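Long-range contact in CoA-binding domain-containing protein (Thermus thermophilus, PDB 1IUK), which probably binds coenzyme A through a Rossmann-like domain, although its cellular role is unknown: residues A[42-47]-A[67-72]. Residues are numbered along the deposited sequence; the frame is centred on the assembly and turned at random.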
ATOM      1  N   ARG A  42      -5.530  -6.384   7.645  1.00 18.27           N
ATOM      2  CA  ARG A  42      -5.023  -7.625   7.098  1.00 16.79           C
ATOM      3  C   ARG A  42      -4.020  -7.130   6.069  1.00 18.86           C
ATOM      4  O   ARG A  42      -4.398  -6.517   5.072  1.00 20.43           O
ATOM      5  CB  ARG A  42      -6.115  -8.428   6.402  1.00 19.99           C
ATOM      6  CG  ARG A  42      -5.550  -9.613   5.629  1.00 28.85           C
ATOM      7  CD  ARG A  42      -6.639 -10.478   5.015  1.00 36.51           C
ATOM      8  NE  ARG A  42      -6.251 -11.883   5.052  1.00 43.94           N
ATOM      9  CZ  ARG A  42      -6.655 -12.735   5.986  1.00 48.11           C
ATOM     10  NH1 ARG A  42      -7.464 -12.313   6.955  1.00 48.36           N
ATOM     11  NH2 ARG A  42      -6.235 -13.998   5.967  1.00 49.80           N
ATOM     12  N   VAL A  43      -2.739  -7.354   6.333  1.00 19.71           N
ATOM     13  CA  VAL A  43      -1.692  -6.899   5.429  1.00 17.77           C
ATOM     14  C   VAL A  43      -1.267  -8.050   4.531  1.00 18.59           C
ATOM     15  O   VAL A  43      -0.950  -9.153   4.997  1.00 17.44           O
ATOM     16  CB  VAL A  43      -0.476  -6.345   6.214  1.00 19.22           C
ATOM     17  CG1 VAL A  43      -0.912  -5.195   7.099  1.00 17.84           C
ATOM     18  CG2 VAL A  43       0.140  -7.434   7.058  1.00 24.63           C
ATOM     19  N   LEU A  44      -1.286  -7.781   3.228  1.00 18.20           N
ATOM     20  CA  LEU A  44      -0.933  -8.765   2.218  1.00 15.71           C
ATOM     21  C   LEU A  44       0.361  -8.342   1.545  1.00 15.13           C
ATOM     22  O   LEU A  44       0.383  -7.388   0.763  1.00 14.50           O
ATOM     23  CB  LEU A  44      -2.059  -8.866   1.191  1.00 18.67           C
ATOM     24  CG  LEU A  44      -3.447  -9.093   1.792  1.00 16.81           C
ATOM     25  CD1 LEU A  44      -4.512  -9.005   0.699  1.00 20.55           C
ATOM     26  CD2 LEU A  44      -3.478 -10.447   2.488  1.00 19.31           C
ATOM     27  N   PRO A  45       1.469  -9.037   1.858  1.00 17.13           N
ATOM     28  CA  PRO A  45       2.765  -8.696   1.259  1.00 15.09           C
ATOM     29  C   PRO A  45       2.912  -9.085  -0.223  1.00 12.40           C
ATOM     30  O   PRO A  45       2.613 -10.215  -0.615  1.00 10.81           O
ATOM     31  CB  PRO A  45       3.764  -9.434   2.151  1.00 17.09           C
ATOM     32  CG  PRO A  45       3.003 -10.673   2.583  1.00 16.60           C
ATOM     33  CD  PRO A  45       1.580 -10.173   2.797  1.00 17.29           C
ATOM     34  N   VAL A  46       3.369  -8.136  -1.034  1.00 11.81           N
ATOM     35  CA  VAL A  46       3.593  -8.396  -2.455  1.00 13.50           C
ATOM     36  C   VAL A  46       5.003  -7.928  -2.833  1.00 10.72           C
ATOM     37  O   VAL A  46       5.327  -6.753  -2.732  1.00 11.85           O
ATOM     38  CB  VAL A  46       2.556  -7.666  -3.359  1.00 15.65           C
ATOM     39  CG1 VAL A  46       2.783  -8.051  -4.824  1.00 13.65           C
ATOM     40  CG2 VAL A  46       1.138  -8.040  -2.953  1.00 14.16           C
ATOM     41  N   ASN A  47       5.839  -8.866  -3.255  1.00 13.83           N
ATOM     42  CA  ASN A  47       7.207  -8.559  -3.657  1.00 14.62           C
ATOM     43  C   ASN A  47       7.805  -9.819  -4.244  1.00 13.45           C
ATOM     44  O   ASN A  47       7.986 -10.818  -3.548  1.00 15.70           O
ATOM     45  CB  ASN A  47       8.056  -8.106  -2.462  1.00 12.85           C
ATOM     46  CG  ASN A  47       9.336  -7.404  -2.891  1.00 17.24           C
ATOM     47  OD1 ASN A  47       9.800  -7.574  -4.019  1.00 15.51           O
ATOM     48  ND2 ASN A  47       9.913  -6.618  -1.990  1.00 12.91           N
ATOM     49  N   LEU A  67      -3.065 -11.861  -5.630  1.00 21.37           N
ATOM     50  CA  LEU A  67      -3.865 -11.687  -4.423  1.00 20.95           C
ATOM     51  C   LEU A  67      -5.223 -12.307  -4.675  1.00 27.46           C
ATOM     52  O   LEU A  67      -5.791 -12.171  -5.762  1.00 28.70           O
ATOM     53  CB  LEU A  67      -4.006 -10.200  -4.073  1.00 18.42           C
ATOM     54  CG  LEU A  67      -2.721  -9.537  -3.546  1.00 17.85           C
ATOM     55  CD1 LEU A  67      -2.942  -8.063  -3.203  1.00 14.45           C
ATOM     56  CD2 LEU A  67      -2.261 -10.307  -2.329  1.00 19.54           C
ATOM     57  N   LYS A  68      -5.752 -12.983  -3.666  1.00 29.50           N
ATOM     58  CA  LYS A  68      -7.032 -13.657  -3.811  1.00 34.01           C
ATOM     59  C   LYS A  68      -8.213 -12.946  -3.145  1.00 31.92           C
ATOM     60  O   LYS A  68      -9.241 -13.570  -2.871  1.00 32.56           O
ATOM     61  CB  LYS A  68      -6.908 -15.101  -3.288  1.00 38.15           C
ATOM     62  CG  LYS A  68      -6.040 -16.023  -4.163  1.00 41.59           C
ATOM     63  CD  LYS A  68      -6.515 -16.022  -5.628  1.00 46.67           C
ATOM     64  CE  LYS A  68      -5.889 -17.161  -6.441  1.00 49.07           C
ATOM     65  NZ  LYS A  68      -5.340 -16.701  -7.755  1.00 49.36           N
ATOM     66  N   GLU A  69      -8.075 -11.645  -2.900  1.00 28.04           N
ATOM     67  CA  GLU A  69      -9.153 -10.876  -2.284  1.00 25.87           C
ATOM     68  C   GLU A  69      -9.018  -9.384  -2.583  1.00 22.15           C
ATOM     69  O   GLU A  69      -7.932  -8.904  -2.891  1.00 22.95           O
ATOM     70  CB  GLU A  69      -9.178 -11.121  -0.774  1.00 30.02           C
ATOM     71  CG  GLU A  69      -8.181 -10.303   0.023  1.00 37.30           C
ATOM     72  CD  GLU A  69      -8.416 -10.409   1.516  1.00 40.50           C
ATOM     73  OE1 GLU A  69      -9.474  -9.941   1.997  1.00 43.22           O
ATOM     74  OE2 GLU A  69      -7.542 -10.962   2.210  1.00 44.29           O
ATOM     75  N   PRO A  70     -10.133  -8.635  -2.513  1.00 19.82           N
ATOM     76  CA  PRO A  70     -10.120  -7.194  -2.783  1.00 18.45           C
ATOM     77  C   PRO A  70      -9.180  -6.453  -1.861  1.00 18.71           C
ATOM     78  O   PRO A  70      -9.016  -6.836  -0.710  1.00 20.16           O
ATOM     79  CB  PRO A  70     -11.570  -6.773  -2.585  1.00 19.45           C
ATOM     80  CG  PRO A  70     -12.338  -8.036  -2.785  1.00 18.99           C
ATOM     81  CD  PRO A  70     -11.488  -9.106  -2.188  1.00 19.26           C
ATOM     82  N   VAL A  71      -8.574  -5.391  -2.379  1.00 18.17           N
ATOM     83  CA  VAL A  71      -7.618  -4.590  -1.625  1.00 15.39           C
ATOM     84  C   VAL A  71      -8.186  -3.208  -1.377  1.00 16.92           C
ATOM     85  O   VAL A  71      -8.526  -2.483  -2.314  1.00 17.32           O
ATOM     86  CB  VAL A  71      -6.295  -4.478  -2.401  1.00 15.40           C
ATOM     87  CG1 VAL A  71      -5.408  -3.404  -1.794  1.00 15.55           C
ATOM     88  CG2 VAL A  71      -5.602  -5.836  -2.415  1.00 14.83           C
ATOM     89  N   ASP A  72      -8.299  -2.844  -0.104  1.00 17.00           N
ATOM     90  CA  ASP A  72      -8.838  -1.541   0.273  1.00 15.44           C
ATOM     91  C   ASP A  72      -7.799  -0.458   0.122  1.00 12.26           C
ATOM     92  O   ASP A  72      -8.105   0.646  -0.316  1.00 14.37           O
ATOM     93  CB  ASP A  72      -9.354  -1.581   1.715  1.00 14.45           C
ATOM     94  CG  ASP A  72     -10.568  -2.485   1.871  1.00 17.54           C
ATOM     95  OD1 ASP A  72     -10.545  -3.376   2.735  1.00 17.26           O
ATOM     96  OD2 ASP A  72     -11.549  -2.311   1.124  1.00 22.64           O
TER
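Arg-42 NE and Glu-69 OE2 form a salt bridge at 3.3 Å, and the CD methylene of the arginine is pressed closely against the same oxygen, 3.0 Å from CD to OE2, a tight fit rather than a second bond. The guanidinium and carboxylate planes are turned 49° apart, and the bridge runs from NE to OE2 alone, with Glu-69 OE1 no nearer to Arg-42 than 4.2 Å, at CD; the flat, two-pronged pairing often seen between these residues is therefore not formed. The strongest polar partner of Arg-42 is Glu-58, which makes a salt bridge with NH2, and a long cationic side chain that can face two acids suits this exposed start of strand 42-46. Glu-69 reaches across because CG sits between its backbone N and carbonyl carbon (chi1 82°) and the chain beyond is extended. The methyls of Leu-44 lie against both CG and the OE2 end of Glu-69, with CD1 3.9 Å from OE2.

Further along the strand the contact turns apolar. Alternate residues Arg-42, Leu-44 and Val-46 present one face of the strand to the loop, and Leu-67 sits over the latter two. Val-46 CG2 meets both methyls of Leu-67, CD1 and CD2, at 4.1 Å, while CD2 also reaches Leu-44 CB at 3.8 Å. Branched side chains suit this place, and Leu-67 also packs on Ala-17 of the adjoining strand 15-19. The loop thus covers one face of an edge strand of the parallel, Rossmann-like sheet before entering strand 73-76.

Replacing Glu-69 by an alanine would probably leave Arg-42 NE without this carboxylate, with Glu-58 still at NH2, and open a gap beside the Leu-44 methyls. The contact therefore grades from attraction between ions at the exposed end to burial of methyl surface inside.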